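Local coordinates for GH26A (PDB 6Q75), which is a family 26 glycoside hydrolase that probably cleaves the beta-linked backbone of mannan-type polysaccharides, at residues A73-D78 with V105-H110; V168-R173 with N212-V217. All coordinates share one frame; numbering follows the deposited sequence.

Contact 1. Residues A73-D78 with V105-H110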
ATOM      1  N   ALA A  73      -3.990  14.540  -1.460  1.00 19.70           N
ATOM      2  CA  ALA A  73      -4.120  14.028  -2.825  1.00 18.76           C
ATOM      3  C   ALA A  73      -4.426  12.536  -2.829  1.00 18.84           C
ATOM      4  O   ALA A  73      -5.141  12.054  -3.714  1.00 19.33           O
ATOM      5  CB  ALA A  73      -2.848  14.293  -3.632  1.00 19.07           C
ATOM      6  N   VAL A  74      -3.862  11.787  -1.880  1.00 18.38           N
ATOM      7  CA  VAL A  74      -4.000  10.333  -1.848  1.00 17.13           C
ATOM      8  C   VAL A  74      -4.872   9.944  -0.664  1.00 18.50           C
ATOM      9  O   VAL A  74      -4.627  10.370   0.475  1.00 17.27           O
ATOM     10  CB  VAL A  74      -2.631   9.631  -1.792  1.00 17.57           C
ATOM     11  CG1 VAL A  74      -2.786   8.140  -1.532  1.00 22.90           C
ATOM     12  CG2 VAL A  74      -1.854   9.882  -3.097  1.00 19.00           C
ATOM     13  N   TRP A  75      -5.880   9.115  -0.947  1.00 19.66           N
ATOM     14  CA  TRP A  75      -6.844   8.605   0.014  1.00 20.91           C
ATOM     15  C   TRP A  75      -6.587   7.113   0.163  1.00 18.08           C
ATOM     16  O   TRP A  75      -6.550   6.401  -0.847  1.00 17.44           O
ATOM     17  CB  TRP A  75      -8.270   8.848  -0.502  1.00 20.65           C
ATOM     18  CG  TRP A  75      -9.397   8.220   0.309  1.00 21.55           C
ATOM     19  CD1 TRP A  75     -10.063   8.801   1.350  1.00 22.01           C
ATOM     20  CD2 TRP A  75      -9.981   6.915   0.138  1.00 20.80           C
ATOM     21  NE1 TRP A  75     -11.024   7.951   1.839  1.00 22.96           N
ATOM     22  CE2 TRP A  75     -10.995   6.783   1.117  1.00 22.26           C
ATOM     23  CE3 TRP A  75      -9.756   5.854  -0.752  1.00 21.15           C
ATOM     24  CZ2 TRP A  75     -11.781   5.638   1.237  1.00 21.18           C
ATOM     25  CZ3 TRP A  75     -10.546   4.696  -0.621  1.00 20.26           C
ATOM     26  CH2 TRP A  75     -11.544   4.607   0.363  1.00 19.31           C
ATOM     27  N   GLY A  76      -6.416   6.641   1.389  1.00 17.27           N
ATOM     28  CA  GLY A  76      -6.142   5.228   1.626  1.00 17.67           C
ATOM     29  C   GLY A  76      -7.029   4.585   2.674  1.00 18.27           C
ATOM     30  O   GLY A  76      -7.394   5.214   3.663  1.00 19.18           O
ATOM     31  N   THR A  77      -7.410   3.336   2.419  1.00 18.64           N
ATOM     32  CA  THR A  77      -7.954   2.516   3.503  1.00 20.72           C
ATOM     33  C   THR A  77      -7.546   1.069   3.227  1.00 17.01           C
ATOM     34  O   THR A  77      -6.589   0.822   2.481  1.00 16.08           O
ATOM     35  CB  THR A  77      -9.472   2.748   3.709  1.00 22.00           C
ATOM     36  OG1 THR A  77      -9.888   2.120   4.951  1.00 20.74           O
ATOM     37  CG2 THR A  77     -10.312   2.229   2.537  1.00 23.49           C
ATOM     38  N   ASP A  78      -8.228   0.120   3.886  1.00 17.36           N
ATOM     39  CA  ASP A  78      -7.706  -1.227   4.127  1.00 20.38           C
ATOM     40  C   ASP A  78      -8.874  -2.203   4.094  1.00 20.69           C
ATOM     41  O   ASP A  78      -9.929  -1.925   4.676  1.00 20.03           O
ATOM     42  CB  ASP A  78      -6.988  -1.210   5.495  1.00 17.36           C
ATOM     43  CG  ASP A  78      -6.421  -2.551   5.965  1.00 18.54           C
ATOM     44  OD1 ASP A  78      -6.439  -3.599   5.279  1.00 17.91           O
ATOM     45  OD2 ASP A  78      -5.847  -2.508   7.087  1.00 20.29           O
ATOM     46  N   VAL A 105      -6.552   6.915  -5.247  1.00 18.90           N
ATOM     47  CA  VAL A 105      -7.003   5.895  -4.294  1.00 18.59           C
ATOM     48  C   VAL A 105      -5.908   4.862  -4.074  1.00 20.98           C
ATOM     49  O   VAL A 105      -5.373   4.300  -5.036  1.00 21.25           O
ATOM     50  CB  VAL A 105      -8.280   5.195  -4.795  1.00 19.23           C
ATOM     51  CG1 VAL A 105      -8.572   3.913  -3.949  1.00 22.49           C
ATOM     52  CG2 VAL A 105      -9.438   6.144  -4.798  1.00 21.82           C
ATOM     53  N   THR A 106      -5.603   4.562  -2.802  1.00 18.99           N
ATOM     54  CA  THR A 106      -4.736   3.433  -2.483  1.00 19.92           C
ATOM     55  C   THR A 106      -5.442   2.495  -1.506  1.00 18.77           C
ATOM     56  O   THR A 106      -6.176   2.938  -0.620  1.00 18.07           O
ATOM     57  CB  THR A 106      -3.352   3.887  -1.915  1.00 20.65           C
ATOM     58  OG1 THR A 106      -2.531   2.729  -1.716  1.00 18.18           O
ATOM     59  CG2 THR A 106      -3.470   4.685  -0.597  1.00 21.19           C
ATOM     60  N   LEU A 107      -5.269   1.187  -1.715  1.00 16.76           N
ATOM     61  CA  LEU A 107      -5.907   0.177  -0.871  1.00 16.88           C
ATOM     62  C   LEU A 107      -4.886  -0.881  -0.475  1.00 16.46           C
ATOM     63  O   LEU A 107      -4.024  -1.262  -1.277  1.00 16.31           O
ATOM     64  CB  LEU A 107      -7.099  -0.488  -1.602  1.00 18.28           C
ATOM     65  CG  LEU A 107      -8.218   0.517  -1.920  1.00 20.31           C
ATOM     66  CD1 LEU A 107      -9.274  -0.138  -2.834  1.00 18.87           C
ATOM     67  CD2 LEU A 107      -8.864   1.050  -0.632  1.00 18.26           C
ATOM     68  N   MET A 108      -4.963  -1.315   0.784  1.00 16.45           N
ATOM     69  CA  MET A 108      -4.152  -2.395   1.328  1.00 17.24           C
ATOM     70  C   MET A 108      -5.079  -3.489   1.866  1.00 17.90           C
ATOM     71  O   MET A 108      -6.310  -3.411   1.739  1.00 17.67           O
ATOM     72  CB  MET A 108      -3.216  -1.877   2.428  1.00 16.93           C
ATOM     73  CG  MET A 108      -3.980  -1.331   3.632  1.00 18.39           C
ATOM     74  SD  MET A 108      -2.920  -0.462   4.807  1.00 18.46           S
ATOM     75  CE  MET A 108      -1.734  -1.752   5.214  1.00 20.06           C
ATOM     76  N   TRP A 109      -4.483  -4.492   2.510  1.00 16.57           N
ATOM     77  CA  TRP A 109      -5.251  -5.684   2.861  1.00 17.14           C
ATOM     78  C   TRP A 109      -4.589  -6.462   3.986  1.00 18.82           C
ATOM     79  O   TRP A 109      -3.929  -7.477   3.737  1.00 20.00           O
ATOM     80  CB  TRP A 109      -5.430  -6.568   1.626  1.00 19.43           C
ATOM     81  CG  TRP A 109      -6.321  -7.792   1.820  1.00 20.42           C
ATOM     82  CD1 TRP A 109      -7.367  -7.929   2.697  1.00 18.71           C
ATOM     83  CD2 TRP A 109      -6.187  -9.056   1.153  1.00 20.21           C
ATOM     84  NE1 TRP A 109      -7.930  -9.201   2.571  1.00 21.30           N
ATOM     85  CE2 TRP A 109      -7.203  -9.909   1.651  1.00 20.94           C
ATOM     86  CE3 TRP A 109      -5.316  -9.540   0.169  1.00 20.76           C
ATOM     87  CZ2 TRP A 109      -7.382 -11.238   1.184  1.00 19.95           C
ATOM     88  CZ3 TRP A 109      -5.482 -10.861  -0.276  1.00 21.43           C
ATOM     89  CH2 TRP A 109      -6.502 -11.688   0.243  1.00 23.70           C
ATOM     90  N   HIS A 110      -4.723  -5.997   5.225  1.00 18.93           N
ATOM     91  CA  HIS A 110      -4.462  -6.911   6.332  1.00 17.39           C
ATOM     92  C   HIS A 110      -5.438  -8.084   6.226  1.00 18.16           C
ATOM     93  O   HIS A 110      -6.630  -7.907   5.946  1.00 20.35           O
ATOM     94  CB  HIS A 110      -4.635  -6.240   7.680  1.00 18.77           C
ATOM     95  CG  HIS A 110      -3.550  -5.269   8.024  1.00 18.58           C
ATOM     96  ND1 HIS A 110      -3.729  -3.904   7.954  1.00 19.31           N
ATOM     97  CD2 HIS A 110      -2.283  -5.464   8.469  1.00 19.31           C
ATOM     98  CE1 HIS A 110      -2.620  -3.297   8.349  1.00 20.33           C
ATOM     99  NE2 HIS A 110      -1.730  -4.221   8.676  1.00 18.63           N
TER
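Val74 CG1 meets the methyl CG2 of Thr106 at 3.6 Å on the barrel-lining face, where Asp78 and Met108 also lie. Trp75 turns to the outer face. Its carbonyl O accepts Thr106 N at 2.8 Å in an almost straight bond, while the benzene rim of its indole, through CE3 and CZ3, lies beside Val105, whose CG1 sits at the ring edge; the indole nitrogen bonds to Ser58. Gly76, having no side chain, lets Thr106 CG2 come within 3.5 Å of its CA. Thr77 N makes a weak bond to Thr106 O, whereas Thr77 O accepts Met108 N at 3.2 Å, and the methyl CG2 of Thr77 lies alongside Leu107 CD2. Asp78 ends the strand with a two-pronged grip. Its carboxylate, carried anti to the backbone N (chi1 177°), uses the syn side of both oxygens: OD2 takes His110 ND1 at 2.7 Å, and OD1 takes His110 N at 2.9 Å. OD2 lies in the imidazole plane, although the carboxylate is turned 46° from it, and OD1 also receives Tyr80 N. An asparagine here has an NH2 in place of one oxygen and would probably leave either His110 ND1, its imidazole then freer to turn, or the two backbone N-H groups at OD1 without an acceptor. A Tris molecule, probably from the crystallisation liquor, lies beside His110, consistent with a pocket at the C-terminal ends of the strands. The pair belongs to the beta-alpha-beta unit 74-78, 88-100, 104-108: Trp75 and Thr77 pack under helix 88-100, strand 46-51 flanks one side and strand 170-173 the other.

Contact 2. Residues V168-R173 with N212-V217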
ATOM      1  N   VAL A 168     -11.869   3.152 -11.668  1.00 23.66           N
ATOM      2  CA  VAL A 168     -10.989   3.677 -10.620  1.00 22.30           C
ATOM      3  C   VAL A 168      -9.672   2.911 -10.669  1.00 24.38           C
ATOM      4  O   VAL A 168      -9.667   1.696 -10.418  1.00 21.81           O
ATOM      5  CB  VAL A 168     -11.631   3.565  -9.226  1.00 21.81           C
ATOM      6  CG1 VAL A 168     -10.712   4.241  -8.115  1.00 20.84           C
ATOM      7  CG2 VAL A 168     -13.031   4.177  -9.213  1.00 22.63           C
ATOM      8  N   PRO A 169      -8.538   3.569 -10.931  1.00 21.40           N
ATOM      9  CA  PRO A 169      -7.245   2.901 -10.795  1.00 20.80           C
ATOM     10  C   PRO A 169      -6.870   2.847  -9.324  1.00 24.06           C
ATOM     11  O   PRO A 169      -7.158   3.784  -8.573  1.00 20.61           O
ATOM     12  CB  PRO A 169      -6.291   3.831 -11.560  1.00 21.05           C
ATOM     13  CG  PRO A 169      -6.874   5.201 -11.288  1.00 25.98           C
ATOM     14  CD  PRO A 169      -8.391   5.018 -11.157  1.00 25.64           C
ATOM     15  N   ILE A 170      -6.198   1.764  -8.913  1.00 19.30           N
ATOM     16  CA  ILE A 170      -5.926   1.526  -7.493  1.00 19.78           C
ATOM     17  C   ILE A 170      -4.425   1.380  -7.265  1.00 19.62           C
ATOM     18  O   ILE A 170      -3.781   0.547  -7.900  1.00 18.76           O
ATOM     19  CB  ILE A 170      -6.664   0.266  -6.996  1.00 21.03           C
ATOM     20  CG1 ILE A 170      -8.158   0.361  -7.339  1.00 22.43           C
ATOM     21  CG2 ILE A 170      -6.374  -0.005  -5.497  1.00 20.29           C
ATOM     22  CD1 ILE A 170      -8.899   1.429  -6.592  1.00 23.36           C
ATOM     23  N   LEU A 171      -3.854   2.184  -6.343  1.00 17.39           N
ATOM     24  CA  LEU A 171      -2.520   1.856  -5.860  1.00 16.88           C
ATOM     25  C   LEU A 171      -2.662   0.696  -4.877  1.00 18.03           C
ATOM     26  O   LEU A 171      -3.010   0.895  -3.706  1.00 19.17           O
ATOM     27  CB  LEU A 171      -1.875   3.077  -5.188  1.00 16.56           C
ATOM     28  CG  LEU A 171      -1.669   4.249  -6.151  1.00 18.38           C
ATOM     29  CD1 LEU A 171      -1.301   5.522  -5.352  1.00 17.29           C
ATOM     30  CD2 LEU A 171      -0.568   3.954  -7.184  1.00 19.44           C
ATOM     31  N   TRP A 172      -2.418  -0.534  -5.352  1.00 18.31           N
ATOM     32  CA  TRP A 172      -2.733  -1.754  -4.617  1.00 16.41           C
ATOM     33  C   TRP A 172      -1.486  -2.244  -3.884  1.00 19.01           C
ATOM     34  O   TRP A 172      -0.455  -2.473  -4.521  1.00 19.77           O
ATOM     35  CB  TRP A 172      -3.244  -2.791  -5.630  1.00 17.04           C
ATOM     36  CG  TRP A 172      -3.438  -4.175  -5.163  1.00 17.31           C
ATOM     37  CD1 TRP A 172      -2.871  -5.303  -5.694  1.00 17.44           C
ATOM     38  CD2 TRP A 172      -4.300  -4.615  -4.105  1.00 19.94           C
ATOM     39  NE1 TRP A 172      -3.305  -6.422  -5.010  1.00 17.36           N
ATOM     40  CE2 TRP A 172      -4.194  -6.030  -4.044  1.00 18.13           C
ATOM     41  CE3 TRP A 172      -5.147  -3.953  -3.202  1.00 18.95           C
ATOM     42  CZ2 TRP A 172      -4.892  -6.800  -3.114  1.00 17.93           C
ATOM     43  CZ3 TRP A 172      -5.830  -4.717  -2.255  1.00 20.05           C
ATOM     44  CH2 TRP A 172      -5.715  -6.140  -2.243  1.00 19.47           C
ATOM     45  N   ARG A 173      -1.548  -2.350  -2.532  1.00 17.45           N
ATOM     46  CA  ARG A 173      -0.376  -2.663  -1.710  1.00 15.06           C
ATOM     47  C   ARG A 173      -0.662  -3.900  -0.855  1.00 16.09           C
ATOM     48  O   ARG A 173      -0.949  -3.799   0.342  1.00 18.43           O
ATOM     49  CB  ARG A 173       0.051  -1.457  -0.846  1.00 16.11           C
ATOM     50  CG  ARG A 173      -0.296  -0.081  -1.451  1.00 17.03           C
ATOM     51  CD  ARG A 173       0.442   1.039  -0.700  1.00 16.82           C
ATOM     52  NE  ARG A 173       0.366   0.854   0.758  1.00 17.62           N
ATOM     53  CZ  ARG A 173      -0.706   1.158   1.489  1.00 18.12           C
ATOM     54  NH1 ARG A 173      -0.690   0.940   2.800  1.00 17.40           N
ATOM     55  NH2 ARG A 173      -1.806   1.653   0.913  1.00 17.33           N
ATOM     56  N   ASN A 212      -7.411  -5.249 -14.423  1.00 25.65           N
ATOM     57  CA  ASN A 212      -6.431  -4.444 -15.129  1.00 23.97           C
ATOM     58  C   ASN A 212      -6.301  -3.032 -14.592  1.00 25.13           C
ATOM     59  O   ASN A 212      -5.593  -2.224 -15.197  1.00 28.89           O
ATOM     60  CB  ASN A 212      -6.774  -4.408 -16.621  1.00 27.83           C
ATOM     61  CG  ASN A 212      -6.735  -5.787 -17.219  1.00 30.39           C
ATOM     62  OD1 ASN A 212      -5.815  -6.552 -16.921  1.00 34.52           O
ATOM     63  ND2 ASN A 212      -7.730  -6.132 -18.031  1.00 32.58           N
ATOM     64  N   ASN A 213      -7.023  -2.697 -13.533  1.00 23.58           N
ATOM     65  CA  ASN A 213      -7.000  -1.361 -12.962  1.00 23.00           C
ATOM     66  C   ASN A 213      -6.066  -1.248 -11.765  1.00 22.81           C
ATOM     67  O   ASN A 213      -6.105  -0.230 -11.064  1.00 22.06           O
ATOM     68  CB  ASN A 213      -8.410  -0.941 -12.558  1.00 24.31           C
ATOM     69  CG  ASN A 213      -8.965  -1.830 -11.471  1.00 25.90           C
ATOM     70  OD1 ASN A 213      -8.713  -3.047 -11.469  1.00 26.28           O
ATOM     71  ND2 ASN A 213      -9.708  -1.242 -10.532  1.00 24.36           N
ATOM     72  N   LEU A 214      -5.235  -2.253 -11.503  1.00 20.80           N
ATOM     73  CA  LEU A 214      -4.340  -2.228 -10.350  1.00 19.76           C
ATOM     74  C   LEU A 214      -2.944  -1.755 -10.741  1.00 21.30           C
ATOM     75  O   LEU A 214      -2.424  -2.113 -11.801  1.00 24.56           O
ATOM     76  CB  LEU A 214      -4.244  -3.607  -9.704  1.00 21.77           C
ATOM     77  CG  LEU A 214      -5.587  -4.310  -9.455  1.00 22.15           C
ATOM     78  CD1 LEU A 214      -5.379  -5.696  -8.866  1.00 23.09           C
ATOM     79  CD2 LEU A 214      -6.433  -3.467  -8.515  1.00 23.21           C
ATOM     80  N   ILE A 215      -2.386  -0.865  -9.919  1.00 19.03           N
ATOM     81  CA  ILE A 215      -0.968  -0.533  -9.934  1.00 19.11           C
ATOM     82  C   ILE A 215      -0.340  -1.294  -8.780  1.00 20.50           C
ATOM     83  O   ILE A 215      -0.746  -1.118  -7.624  1.00 21.54           O
ATOM     84  CB  ILE A 215      -0.751   0.986  -9.791  1.00 20.08           C
ATOM     85  CG1 ILE A 215      -1.188   1.696 -11.084  1.00 21.49           C
ATOM     86  CG2 ILE A 215       0.712   1.312  -9.489  1.00 22.20           C
ATOM     87  CD1 ILE A 215      -1.392   3.184 -10.902  1.00 24.19           C
ATOM     88  N   TRP A 216       0.646  -2.140  -9.066  1.00 20.20           N
ATOM     89  CA  TRP A 216       1.129  -3.069  -8.050  1.00 19.93           C
ATOM     90  C   TRP A 216       2.222  -2.416  -7.223  1.00 20.50           C
ATOM     91  O   TRP A 216       3.333  -2.183  -7.715  1.00 20.60           O
ATOM     92  CB  TRP A 216       1.616  -4.373  -8.674  1.00 21.29           C
ATOM     93  CG  TRP A 216       0.431  -5.208  -9.104  1.00 21.69           C
ATOM     94  CD1 TRP A 216      -0.380  -5.002 -10.186  1.00 24.46           C
ATOM     95  CD2 TRP A 216      -0.137  -6.310  -8.380  1.00 22.74           C
ATOM     96  NE1 TRP A 216      -1.385  -5.947 -10.207  1.00 23.92           N
ATOM     97  CE2 TRP A 216      -1.258  -6.754  -9.107  1.00 22.16           C
ATOM     98  CE3 TRP A 216       0.217  -6.988  -7.213  1.00 21.38           C
ATOM     99  CZ2 TRP A 216      -2.039  -7.827  -8.685  1.00 24.43           C
ATOM    100  CZ3 TRP A 216      -0.555  -8.053  -6.799  1.00 22.25           C
ATOM    101  CH2 TRP A 216      -1.666  -8.476  -7.551  1.00 19.80           C
ATOM    102  N   VAL A 217       1.919  -2.162  -5.953  1.00 16.63           N
ATOM    103  CA  VAL A 217       2.850  -1.470  -5.067  1.00 17.49           C
ATOM    104  C   VAL A 217       3.415  -2.514  -4.124  1.00 18.95           C
ATOM    105  O   VAL A 217       2.686  -3.063  -3.284  1.00 17.25           O
ATOM    106  CB  VAL A 217       2.190  -0.335  -4.282  1.00 16.91           C
ATOM    107  CG1 VAL A 217       3.277   0.402  -3.419  1.00 17.29           C
ATOM    108  CG2 VAL A 217       1.484   0.648  -5.233  1.00 18.01           C
TER
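Trp172 and Trp216 meet through different first torsions: the indole of Trp172 extends opposite its backbone N (chi1 171°), while that of Trp216 swings beside its own N (chi1 -75°). The result is a T-shaped pair, with planes at 88° and the centroids of the Trp172 five-membered ring and the Trp216 six-membered ring 4.7 Å apart. Trp172 presents its pyrrole edge, CD1 and NE1, to the face of Trp216, and NE1 lies 3.7 Å from Trp216 CH2. Leu214 CD1 covers one face of the Trp172 ring, touching CD1 at 4.1 Å, and its other methyl reaches Ile170 CB.

Asn213 shows a second use of torsion. With CG placed between the backbone N and the carbonyl carbon, its amide folds back so that ND2 donates to Val168 O at 2.9 Å, the acceptor lying close to the amide plane. Just beyond, Asn213 O accepts Ile170 N, and Ile215 N, Trp172 N and Val217 N continue the regular parallel pairing. On the barrel-facing side Leu171 CD2 rests on Ile215 CG2 at 3.7 Å, near helix 30-40. Further along, Arg173 lays CG beside Val217 CB at 3.8 Å, and its NE and NH2 donate to the side-chain oxygens of Asn219 and Thr106.

Helices 144-165 and 194-208 cover the tryptophan side. Apolar and aromatic packing dominates there, while the inner side combines Leu171 and Ile215 with the polar end of Arg173. For the buried backbone, main-chain bonds pair the strands, the Asn213 amide adds one before they begin, and the side chains of Thr106 and Asp245 bond to Leu171 O and Trp216 N.

Overall arrangement
Followed from the N terminus, the chain first closes contact 1, where 105-110 returns beside 73-78 after a 26-residue excursion that includes helix 88-100. Only later does it close contact 2, across the 38 residues between 168-173 and 212-217, which hold helix 194-208. The two closures therefore stand in series, neither enclosing nor crossing the other. They nevertheless share one wall: strands 104-108 and 170-173 are neighbours, joined by probable hydrogen bonds from Leu171 N to Val105 O and from Thr106 OG1 to Leu171 O. Together contacts 1 and 2 assemble four consecutive parallel strands of the (beta/alpha)8 barrel expected of this family.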